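Local coordinates for LEOA (Escherichia coli, PDB 4AUR), which is a bacterial dynamin of the GTPase class that probably binds and hydrolyses GTP and is probably connected with the LT toxin of enterotoxigenic strains, at residues V159-L169 with L206-E216; I135-Y143 with A257-V268. All blocks are in the same frame, centred on the assembly; numbering follows the deposited sequence.

Contact 1: residues V159-L169 with L206-E216; sequences VKWVLRDLNKL and LQRAADLTAQE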
loop_
_atom_site.group_PDB
_atom_site.type_symbol
_atom_site.label_atom_id
_atom_site.label_comp_id
_atom_site.label_asym_id
_atom_site.label_seq_id
_atom_site.Cartn_x
_atom_site.Cartn_y
_atom_site.Cartn_z
ATOM N N VAL A 159 -16.177 -44.169 -11.968
ATOM C CA VAL A 159 -14.948 -43.404 -11.837
ATOM C C VAL A 159 -15.122 -41.986 -12.396
ATOM O O VAL A 159 -14.645 -41.044 -11.824
ATOM C CB VAL A 159 -13.797 -44.108 -12.568
ATOM C CG1 VAL A 159 -12.586 -43.198 -12.682
ATOM C CG2 VAL A 159 -13.434 -45.405 -11.853
ATOM N N LYS A 160 -15.815 -41.845 -13.513
ATOM C CA LYS A 160 -16.074 -40.537 -14.097
ATOM C C LYS A 160 -16.994 -39.720 -13.212
ATOM O O LYS A 160 -16.844 -38.518 -13.063
ATOM C CB LYS A 160 -16.713 -40.707 -15.472
ATOM C CG LYS A 160 -16.816 -39.422 -16.256
ATOM C CD LYS A 160 -17.335 -39.649 -17.663
ATOM C CE LYS A 160 -17.101 -38.415 -18.529
ATOM N NZ LYS A 160 -16.780 -38.788 -19.938
ATOM N N TRP A 161 -17.976 -40.390 -12.641
ATOM C CA TRP A 161 -18.947 -39.748 -11.762
ATOM C C TRP A 161 -18.253 -39.132 -10.570
ATOM O O TRP A 161 -18.528 -38.026 -10.203
ATOM C CB TRP A 161 -19.924 -40.813 -11.298
ATOM C CG TRP A 161 -20.992 -40.347 -10.413
ATOM C CD1 TRP A 161 -21.860 -39.341 -10.645
ATOM C CD2 TRP A 161 -21.337 -40.903 -9.139
ATOM N NE1 TRP A 161 -22.719 -39.227 -9.597
ATOM C CE2 TRP A 161 -22.417 -40.174 -8.656
ATOM C CE3 TRP A 161 -20.820 -41.951 -8.358
ATOM C CZ2 TRP A 161 -23.011 -40.449 -7.416
ATOM C CZ3 TRP A 161 -21.409 -42.223 -7.134
ATOM C CH2 TRP A 161 -22.493 -41.472 -6.674
ATOM N N VAL A 162 -17.313 -39.861 -9.991
ATOM C CA VAL A 162 -16.600 -39.413 -8.814
ATOM C C VAL A 162 -15.595 -38.344 -9.143
ATOM O O VAL A 162 -15.514 -37.322 -8.459
ATOM C CB VAL A 162 -15.865 -40.578 -8.156
ATOM C CG1 VAL A 162 -15.019 -40.098 -6.992
ATOM C CG2 VAL A 162 -16.871 -41.583 -7.658
ATOM N N LEU A 163 -14.809 -38.583 -10.180
ATOM C CA LEU A 163 -13.652 -37.726 -10.461
ATOM C C LEU A 163 -14.034 -36.550 -11.327
ATOM O O LEU A 163 -13.545 -35.459 -11.127
ATOM C CB LEU A 163 -12.544 -38.509 -11.146
ATOM C CG LEU A 163 -12.051 -39.778 -10.472
ATOM C CD1 LEU A 163 -10.951 -40.393 -11.315
ATOM C CD2 LEU A 163 -11.517 -39.533 -9.077
ATOM N N ARG A 164 -14.904 -36.762 -12.293
ATOM C CA ARG A 164 -15.277 -35.677 -13.157
ATOM C C ARG A 164 -16.528 -34.983 -12.641
ATOM O O ARG A 164 -16.454 -33.821 -12.229
ATOM C CB ARG A 164 -15.473 -36.160 -14.586
ATOM C CG ARG A 164 -15.704 -35.022 -15.563
ATOM C CD ARG A 164 -14.413 -34.675 -16.267
ATOM N NE ARG A 164 -13.504 -33.999 -15.356
ATOM C CZ ARG A 164 -12.181 -33.952 -15.491
ATOM N NH1 ARG A 164 -11.563 -34.564 -16.501
ATOM N NH2 ARG A 164 -11.467 -33.286 -14.594
ATOM N N ASP A 165 -17.665 -35.689 -12.661
ATOM C CA ASP A 165 -18.960 -35.091 -12.319
ATOM C C ASP A 165 -18.888 -34.449 -10.925
ATOM O O ASP A 165 -19.112 -33.253 -10.797
ATOM C CB ASP A 165 -20.050 -36.160 -12.380
ATOM C CG ASP A 165 -21.470 -35.590 -12.475
ATOM O OD1 ASP A 165 -21.703 -34.365 -12.290
ATOM O OD2 ASP A 165 -22.379 -36.419 -12.737
ATOM N N LEU A 166 -18.524 -35.231 -9.908
ATOM C CA LEU A 166 -18.526 -34.762 -8.533
ATOM C C LEU A 166 -17.236 -34.105 -8.140
ATOM O O LEU A 166 -17.178 -33.444 -7.118
ATOM C CB LEU A 166 -18.773 -35.905 -7.556
ATOM C CG LEU A 166 -20.087 -36.669 -7.663
ATOM C CD1 LEU A 166 -20.142 -37.672 -6.531
ATOM C CD2 LEU A 166 -21.295 -35.739 -7.632
ATOM N N ASN A 167 -16.179 -34.317 -8.905
ATOM C CA ASN A 167 -15.004 -33.474 -8.779
ATOM C C ASN A 167 -14.244 -33.738 -7.479
ATOM O O ASN A 167 -13.665 -32.831 -6.910
ATOM C CB ASN A 167 -15.464 -32.000 -8.892
ATOM C CG ASN A 167 -14.320 -31.017 -8.980
ATOM O OD1 ASN A 167 -14.394 -29.930 -8.396
ATOM N ND2 ASN A 167 -13.249 -31.390 -9.676
ATOM N N LYS A 168 -14.222 -34.998 -7.034
ATOM C CA LYS A 168 -13.657 -35.359 -5.729
ATOM C C LYS A 168 -12.363 -36.130 -5.833
ATOM O O LYS A 168 -12.065 -36.982 -4.994
ATOM C CB LYS A 168 -14.646 -36.198 -4.945
ATOM C CG LYS A 168 -15.995 -35.546 -4.740
ATOM C CD LYS A 168 -15.934 -34.498 -3.648
ATOM C CE LYS A 168 -15.866 -35.188 -2.301
ATOM N NZ LYS A 168 -15.511 -34.243 -1.223
ATOM N N LEU A 169 -11.566 -35.818 -6.838
ATOM C CA LEU A 169 -10.282 -36.479 -7.009
ATOM C C LEU A 169 -9.329 -36.128 -5.852
ATOM O O LEU A 169 -8.650 -37.004 -5.323
ATOM C CB LEU A 169 -9.698 -36.095 -8.380
ATOM C CG LEU A 169 -8.333 -36.577 -8.889
ATOM C CD1 LEU A 169 -8.207 -36.249 -10.359
ATOM C CD2 LEU A 169 -7.195 -35.911 -8.161
ATOM N N LEU A 206 -7.726 -45.024 -15.134
ATOM C CA LEU A 206 -8.564 -43.997 -14.550
ATOM C C LEU A 206 -8.502 -42.838 -15.475
ATOM O O LEU A 206 -9.522 -42.248 -15.787
ATOM C CB LEU A 206 -8.088 -43.599 -13.162
ATOM C CG LEU A 206 -8.225 -44.679 -12.089
ATOM C CD1 LEU A 206 -7.500 -44.249 -10.828
ATOM C CD2 LEU A 206 -9.693 -44.974 -11.790
ATOM N N GLN A 207 -7.306 -42.527 -15.958
ATOM C CA GLN A 207 -7.148 -41.356 -16.789
ATOM C C GLN A 207 -8.040 -41.455 -18.000
ATOM O O GLN A 207 -8.558 -40.448 -18.494
ATOM C CB GLN A 207 -5.691 -41.139 -17.181
ATOM C CG GLN A 207 -5.322 -41.467 -18.611
ATOM C CD GLN A 207 -5.721 -40.379 -19.578
ATOM O OE1 GLN A 207 -6.236 -40.644 -20.655
ATOM N NE2 GLN A 207 -5.494 -39.143 -19.193
ATOM N N ARG A 208 -8.251 -42.675 -18.463
ATOM C CA ARG A 208 -8.961 -42.897 -19.707
ATOM C C ARG A 208 -10.448 -43.038 -19.476
ATOM O O ARG A 208 -11.240 -42.779 -20.379
ATOM C CB ARG A 208 -8.384 -44.137 -20.407
ATOM C CG ARG A 208 -8.692 -44.279 -21.891
ATOM C CD ARG A 208 -8.379 -43.060 -22.774
ATOM N NE ARG A 208 -6.987 -42.593 -22.780
ATOM C CZ ARG A 208 -6.404 -41.931 -23.791
ATOM N NH1 ARG A 208 -7.080 -41.668 -24.898
ATOM N NH2 ARG A 208 -5.129 -41.530 -23.708
ATOM N N ALA A 209 -10.828 -43.448 -18.270
ATOM C CA ALA A 209 -12.242 -43.587 -17.897
ATOM C C ALA A 209 -12.903 -42.243 -17.646
ATOM O O ALA A 209 -14.124 -42.124 -17.804
ATOM C CB ALA A 209 -12.377 -44.435 -16.662
ATOM N N ALA A 210 -12.100 -41.252 -17.254
ATOM C CA ALA A 210 -12.609 -39.991 -16.767
ATOM C C ALA A 210 -11.991 -38.787 -17.451
ATOM O O ALA A 210 -12.071 -37.698 -16.927
ATOM C CB ALA A 210 -12.364 -39.902 -15.285
ATOM N N ASP A 211 -11.386 -38.977 -18.621
ATOM C CA ASP A 211 -10.783 -37.887 -19.410
ATOM C C ASP A 211 -9.738 -37.102 -18.651
ATOM O O ASP A 211 -9.625 -35.916 -18.877
ATOM C CB ASP A 211 -11.834 -36.863 -19.895
ATOM C CG ASP A 211 -13.111 -37.500 -20.479
ATOM O OD1 ASP A 211 -13.198 -38.744 -20.607
ATOM O OD2 ASP A 211 -14.040 -36.721 -20.813
ATOM N N LEU A 212 -8.977 -37.718 -17.752
ATOM C CA LEU A 212 -8.088 -36.920 -16.884
ATOM C C LEU A 212 -6.951 -36.313 -17.670
ATOM O O LEU A 212 -6.476 -36.897 -18.637
ATOM C CB LEU A 212 -7.486 -37.742 -15.766
ATOM C CG LEU A 212 -8.369 -38.475 -14.763
ATOM C CD1 LEU A 212 -7.478 -39.132 -13.723
ATOM C CD2 LEU A 212 -9.370 -37.563 -14.087
ATOM N N THR A 213 -6.513 -35.132 -17.255
ATOM C CA THR A 213 -5.353 -34.506 -17.866
ATOM C C THR A 213 -4.130 -35.059 -17.190
ATOM O O THR A 213 -4.239 -35.768 -16.177
ATOM C CB THR A 213 -5.346 -32.998 -17.658
ATOM O OG1 THR A 213 -5.283 -32.724 -16.252
ATOM C CG2 THR A 213 -6.601 -32.361 -18.277
ATOM N N ALA A 214 -2.964 -34.723 -17.742
ATOM C CA ALA A 214 -1.707 -35.234 -17.214
ATOM C C ALA A 214 -1.514 -34.739 -15.799
ATOM O O ALA A 214 -1.006 -35.482 -14.960
ATOM C CB ALA A 214 -0.531 -34.828 -18.088
ATOM N N GLN A 215 -1.936 -33.505 -15.528
ATOM C CA GLN A 215 -1.766 -32.919 -14.196
ATOM C C GLN A 215 -2.677 -33.553 -13.165
ATOM O O GLN A 215 -2.283 -33.747 -12.021
ATOM C CB GLN A 215 -1.982 -31.408 -14.225
ATOM C CG GLN A 215 -0.701 -30.635 -14.516
ATOM C CD GLN A 215 -0.958 -29.289 -15.175
ATOM O OE1 GLN A 215 -1.431 -28.342 -14.534
ATOM N NE2 GLN A 215 -0.640 -29.199 -16.467
ATOM N N GLU A 216 -3.900 -33.869 -13.566
ATOM C CA GLU A 216 -4.833 -34.559 -12.693
ATOM C C GLU A 216 -4.309 -35.940 -12.378
ATOM O O GLU A 216 -4.366 -36.373 -11.240
ATOM C CB GLU A 216 -6.206 -34.644 -13.334
ATOM C CG GLU A 216 -6.907 -33.304 -13.421
ATOM C CD GLU A 216 -8.204 -33.363 -14.192
ATOM O OE1 GLU A 216 -8.193 -33.744 -15.377
ATOM O OE2 GLU A 216 -9.250 -33.033 -13.609
#
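The guanidinium of Arg164 meets the carboxylate of Glu216, and the two planes are nearly coplanar, 20° apart. Glu216 OE2 and the carbonyl oxygen of Asp211 both lie at the guanidinium edge, near its plane. Arg164 NH2 and Glu216 OE2 form a salt bridge. The carbonyl oxygen of Ala210 comes obliquely, 3.2 Å from Arg164 NH1. The arginine chain bends at chi2 (98°) and chi3 (-72°), which carries its end across to residues 206-216. Glu216 and Thr213 form a capping box at the start of helix 214-219: Thr213 N donates to Glu216 OE1 (2.9 Å), and Glu216 N donates to Thr213 OG1. Arg164 thus holds OE2 from across the contact, while Thr213 holds OE1 from its own segment. Lys160 NZ makes a looser salt bridge to Asp211 OD2 at 3.5 Å. Beneath these charges the contact is apolar. Val159 CG1 touches Leu206 CD2 at 3.5 Å, Leu163 CD1 meets Ala210 CB at 4.2 Å, and Leu169 CD1 lies 3.9 Å from Glu216 CB. Helix 156-165 and the residues after it pack against the end of helix 188-209 and the turn into helix 214-219. Leu163 and Leu206 also reach Phe174 on strand 172-177, while Trp161 turns to helix 129-136.

Contact 2: residues I135-Y143 with A257-V268; sequences ISEAHLIFY and ATEILKTNVPEV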
loop_
_atom_site.group_PDB
_atom_site.type_symbol
_atom_site.label_atom_id
_atom_site.label_comp_id
_atom_site.label_asym_id
_atom_site.label_seq_id
_atom_site.Cartn_x
_atom_site.Cartn_y
_atom_site.Cartn_z
ATOM N N ILE A 135 -22.204 -37.986 -1.070
ATOM C CA ILE A 135 -20.831 -38.288 -1.459
ATOM C C ILE A 135 -19.997 -37.030 -1.727
ATOM O O ILE A 135 -18.818 -36.991 -1.373
ATOM C CB ILE A 135 -20.788 -39.295 -2.602
ATOM C CG1 ILE A 135 -21.203 -40.655 -2.041
ATOM C CG2 ILE A 135 -19.379 -39.437 -3.146
ATOM C CD1 ILE A 135 -21.704 -41.630 -3.081
ATOM N N SER A 136 -20.589 -35.999 -2.321
ATOM C CA SER A 136 -19.894 -34.726 -2.403
ATOM C C SER A 136 -19.404 -34.314 -1.019
ATOM O O SER A 136 -18.214 -34.043 -0.833
ATOM C CB SER A 136 -20.797 -33.629 -2.956
ATOM O OG SER A 136 -20.802 -33.659 -4.361
ATOM N N GLU A 137 -20.328 -34.286 -0.053
ATOM C CA GLU A 137 -20.056 -33.800 1.326
ATOM C C GLU A 137 -19.405 -34.854 2.240
ATOM O O GLU A 137 -19.590 -34.818 3.436
ATOM C CB GLU A 137 -21.352 -33.227 1.983
ATOM C CG GLU A 137 -21.773 -31.866 1.422
ATOM C CD GLU A 137 -23.221 -31.449 1.726
ATOM O OE1 GLU A 137 -23.852 -32.068 2.618
ATOM O OE2 GLU A 137 -23.720 -30.481 1.067
ATOM N N ALA A 138 -18.669 -35.792 1.670
ATOM C CA ALA A 138 -17.832 -36.678 2.436
ATOM C C ALA A 138 -16.394 -36.171 2.432
ATOM O O ALA A 138 -15.952 -35.504 1.498
ATOM C CB ALA A 138 -17.884 -38.066 1.861
ATOM N N HIS A 139 -15.653 -36.512 3.477
ATOM C CA HIS A 139 -14.337 -35.963 3.675
ATOM C C HIS A 139 -13.293 -36.885 3.087
ATOM O O HIS A 139 -12.161 -36.474 2.821
ATOM C CB HIS A 139 -14.094 -35.776 5.146
ATOM C CG HIS A 139 -15.224 -35.111 5.854
ATOM N ND1 HIS A 139 -15.218 -33.772 6.161
ATOM C CD2 HIS A 139 -16.386 -35.602 6.341
ATOM C CE1 HIS A 139 -16.336 -33.461 6.796
ATOM N NE2 HIS A 139 -17.061 -34.556 6.919
ATOM N N LEU A 140 -13.677 -38.134 2.874
ATOM C CA LEU A 140 -12.767 -39.142 2.368
ATOM C C LEU A 140 -13.541 -40.110 1.492
ATOM O O LEU A 140 -14.676 -40.449 1.803
ATOM C CB LEU A 140 -12.166 -39.914 3.536
ATOM C CG LEU A 140 -10.755 -39.617 3.975
ATOM C CD1 LEU A 140 -10.359 -40.536 5.120
ATOM C CD2 LEU A 140 -9.840 -39.848 2.797
ATOM N N ILE A 141 -12.922 -40.569 0.419
ATOM C CA ILE A 141 -13.556 -41.525 -0.479
ATOM C C ILE A 141 -12.575 -42.639 -0.755
ATOM O O ILE A 141 -11.483 -42.396 -1.209
ATOM C CB ILE A 141 -13.975 -40.844 -1.795
ATOM C CG1 ILE A 141 -14.929 -39.690 -1.507
ATOM C CG2 ILE A 141 -14.617 -41.846 -2.749
ATOM C CD1 ILE A 141 -15.562 -39.103 -2.739
ATOM N N PHE A 142 -12.960 -43.865 -0.457
ATOM C CA PHE A 142 -12.096 -45.013 -0.728
ATOM C C PHE A 142 -12.703 -45.762 -1.861
ATOM O O PHE A 142 -13.790 -46.279 -1.739
ATOM C CB PHE A 142 -12.008 -45.977 0.455
ATOM C CG PHE A 142 -11.372 -45.401 1.689
ATOM C CD1 PHE A 142 -10.488 -44.332 1.626
ATOM C CD2 PHE A 142 -11.630 -45.983 2.934
ATOM C CE1 PHE A 142 -9.897 -43.841 2.785
ATOM C CE2 PHE A 142 -11.038 -45.500 4.087
ATOM C CZ PHE A 142 -10.181 -44.423 4.013
ATOM N N TYR A 143 -12.004 -45.807 -2.971
ATOM C CA TYR A 143 -12.427 -46.642 -4.074
ATOM C C TYR A 143 -11.554 -47.877 -4.028
ATOM O O TYR A 143 -10.377 -47.817 -4.366
ATOM C CB TYR A 143 -12.272 -45.904 -5.401
ATOM C CG TYR A 143 -13.220 -46.407 -6.423
ATOM C CD1 TYR A 143 -13.057 -47.666 -6.977
ATOM C CD2 TYR A 143 -14.315 -45.665 -6.795
ATOM C CE1 TYR A 143 -13.944 -48.163 -7.891
ATOM C CE2 TYR A 143 -15.207 -46.152 -7.715
ATOM C CZ TYR A 143 -15.008 -47.400 -8.259
ATOM O OH TYR A 143 -15.891 -47.889 -9.168
ATOM N N ALA A 257 -4.768 -41.068 4.056
ATOM C CA ALA A 257 -6.081 -40.621 4.465
ATOM C C ALA A 257 -5.904 -39.443 5.400
ATOM O O ALA A 257 -6.659 -38.500 5.366
ATOM C CB ALA A 257 -6.841 -41.752 5.138
ATOM N N THR A 258 -4.853 -39.479 6.195
ATOM C CA THR A 258 -4.617 -38.431 7.152
ATOM C C THR A 258 -4.224 -37.126 6.489
ATOM O O THR A 258 -4.601 -36.080 6.974
ATOM C CB THR A 258 -3.603 -38.898 8.204
ATOM O OG1 THR A 258 -4.315 -39.683 9.168
ATOM C CG2 THR A 258 -2.900 -37.715 8.892
ATOM N N GLU A 259 -3.496 -37.186 5.382
ATOM C CA GLU A 259 -3.103 -35.984 4.650
ATOM C C GLU A 259 -4.243 -35.347 3.873
ATOM O O GLU A 259 -4.156 -34.188 3.492
ATOM C CB GLU A 259 -1.977 -36.304 3.653
ATOM C CG GLU A 259 -0.620 -36.509 4.292
ATOM C CD GLU A 259 -0.117 -35.258 4.993
ATOM O OE1 GLU A 259 -0.056 -34.196 4.319
ATOM O OE2 GLU A 259 0.199 -35.337 6.208
ATOM N N ILE A 260 -5.278 -36.119 3.577
ATOM C CA ILE A 260 -6.361 -35.638 2.746
ATOM C C ILE A 260 -7.264 -34.906 3.674
ATOM O O ILE A 260 -7.701 -33.806 3.394
ATOM C CB ILE A 260 -7.133 -36.790 2.083
ATOM C CG1 ILE A 260 -6.414 -37.244 0.817
ATOM C CG2 ILE A 260 -8.552 -36.376 1.724
ATOM C CD1 ILE A 260 -6.879 -38.594 0.326
ATOM N N LEU A 261 -7.553 -35.556 4.785
ATOM C CA LEU A 261 -8.301 -34.961 5.847
ATOM C C LEU A 261 -7.741 -33.611 6.185
ATOM O O LEU A 261 -8.489 -32.650 6.360
ATOM C CB LEU A 261 -8.207 -35.834 7.067
ATOM C CG LEU A 261 -9.004 -37.119 6.982
ATOM C CD1 LEU A 261 -8.570 -38.027 8.120
ATOM C CD2 LEU A 261 -10.496 -36.848 7.033
ATOM N N LYS A 262 -6.415 -33.553 6.259
ATOM C CA LYS A 262 -5.676 -32.362 6.670
ATOM C C LYS A 262 -6.045 -31.216 5.773
ATOM O O LYS A 262 -6.249 -30.108 6.243
ATOM C CB LYS A 262 -4.181 -32.648 6.588
ATOM C CG LYS A 262 -3.318 -31.739 7.414
ATOM C CD LYS A 262 -1.863 -32.203 7.429
ATOM C CE LYS A 262 -1.455 -32.836 8.755
ATOM N NZ LYS A 262 -0.118 -32.341 9.229
ATOM N N THR A 263 -6.183 -31.517 4.482
ATOM C CA THR A 263 -6.418 -30.527 3.456
ATOM C C THR A 263 -7.885 -30.370 3.092
ATOM O O THR A 263 -8.361 -29.266 2.883
ATOM C CB THR A 263 -5.718 -30.919 2.146
ATOM O OG1 THR A 263 -4.560 -31.723 2.413
ATOM C CG2 THR A 263 -5.315 -29.657 1.385
ATOM N N ASN A 264 -8.593 -31.482 2.992
ATOM C CA ASN A 264 -9.908 -31.494 2.384
ATOM C C ASN A 264 -11.057 -31.246 3.376
ATOM O O ASN A 264 -12.159 -30.866 2.968
ATOM C CB ASN A 264 -10.083 -32.823 1.640
ATOM C CG ASN A 264 -11.453 -32.985 1.004
ATOM O OD1 ASN A 264 -12.150 -33.961 1.275
ATOM N ND2 ASN A 264 -11.840 -32.048 0.146
ATOM N N VAL A 265 -10.821 -31.443 4.668
ATOM C CA VAL A 265 -11.890 -31.275 5.638
ATOM C C VAL A 265 -12.386 -29.832 5.713
ATOM O O VAL A 265 -13.593 -29.601 5.707
ATOM C CB VAL A 265 -11.485 -31.804 7.022
ATOM C CG1 VAL A 265 -12.416 -31.265 8.109
ATOM C CG2 VAL A 265 -11.466 -33.335 6.999
ATOM N N PRO A 266 -11.476 -28.852 5.786
ATOM C CA PRO A 266 -11.984 -27.483 5.765
ATOM C C PRO A 266 -12.726 -27.130 4.474
ATOM O O PRO A 266 -13.761 -26.491 4.548
ATOM C CB PRO A 266 -10.717 -26.625 5.909
ATOM C CG PRO A 266 -9.752 -27.497 6.603
ATOM C CD PRO A 266 -10.032 -28.887 6.089
ATOM N N GLU A 267 -12.217 -27.535 3.308
ATOM C CA GLU A 267 -12.926 -27.223 2.067
ATOM C C GLU A 267 -14.327 -27.847 2.149
ATOM O O GLU A 267 -15.304 -27.193 1.877
ATOM C CB GLU A 267 -12.165 -27.671 0.789
ATOM C CG GLU A 267 -11.905 -26.551 -0.250
ATOM C CD GLU A 267 -12.757 -26.627 -1.534
ATOM O OE1 GLU A 267 -12.975 -27.755 -2.049
ATOM O OE2 GLU A 267 -13.197 -25.555 -2.054
ATOM N N VAL A 268 -14.439 -29.093 2.582
ATOM C CA VAL A 268 -15.750 -29.709 2.613
ATOM C C VAL A 268 -16.661 -28.941 3.531
ATOM O O VAL A 268 -17.768 -28.636 3.147
ATOM C CB VAL A 268 -15.730 -31.191 2.993
ATOM C CG1 VAL A 268 -17.152 -31.660 3.306
ATOM C CG2 VAL A 268 -15.145 -32.010 1.856
#
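Leu140 on strand 140-146 packs against helix 250-273 at Ala257, Ile260 and Leu261. The strand is a central one in the mixed sheet of the dynamin-type GTPase domain, which has a P-loop NTPase fold. The helix lies over the sheet. Residues 257-268 run at 143° to the direction of 140-143, and the axes come within 9.6 Å. Beyond CB the leucine chain bends in toward the helix. Its CG sits 4.1 Å from Leu261 CD2. There it forks. Leu140 CD1 goes to Ala257 CB at 3.7 Å and also meets Leu261 CG. The second branch, Leu140 CD2, touches Ile260 CG2 at 3.9 Å. The two leucines cross at about a right angle. Phe142, two residues on, brings its ring edge toward Ala257 CB.

The His139 side chain packs beside Val265 and Val268. With chi1 at -47°, its CG is anti to the carbonyl carbon, and the imidazole lies by the two valines. Its CB and ND1 lie near Val265 CG2; ND1 and CE1 lie near Val268 CG1. Both methyls approach the ring obliquely. Phe7 of helix 3-30 meets the same ring edge-to-face, so the N-terminal helix shares in the packing. Leu140 and Ile260 both also touch Ile173 of the neighbouring strand 172-177. Val268, on the helix, sets its methyls by two carbonyl oxygens at the start of the loop between helix 129-136 and strand 140-146: CG1 lies 4.0 Å from Glu137 O, and CG2 lies 3.6 Å from Ala138 O.

Overall arrangement
Both contacts belong to the GTPase end of the long chain, with centres 16 Å apart. Contact 2 is the buried one, mostly apolar, with a histidine ring and backbone carbonyls among its partners, and joins a central strand to helix 250-273. Contact 1 is partly buried, lies farther from the centre of the chain and adds salt bridges on its more exposed side to an apolar base. The two share neighbours: strand 172-177 is touched by side chains of both, and helix 156-165 follows strand 140-146 in the chain. They also meet directly. Lys168 NZ reaches back to the carbonyl oxygens of Ser136 and Ala138, and Trp161 packs on Ile135.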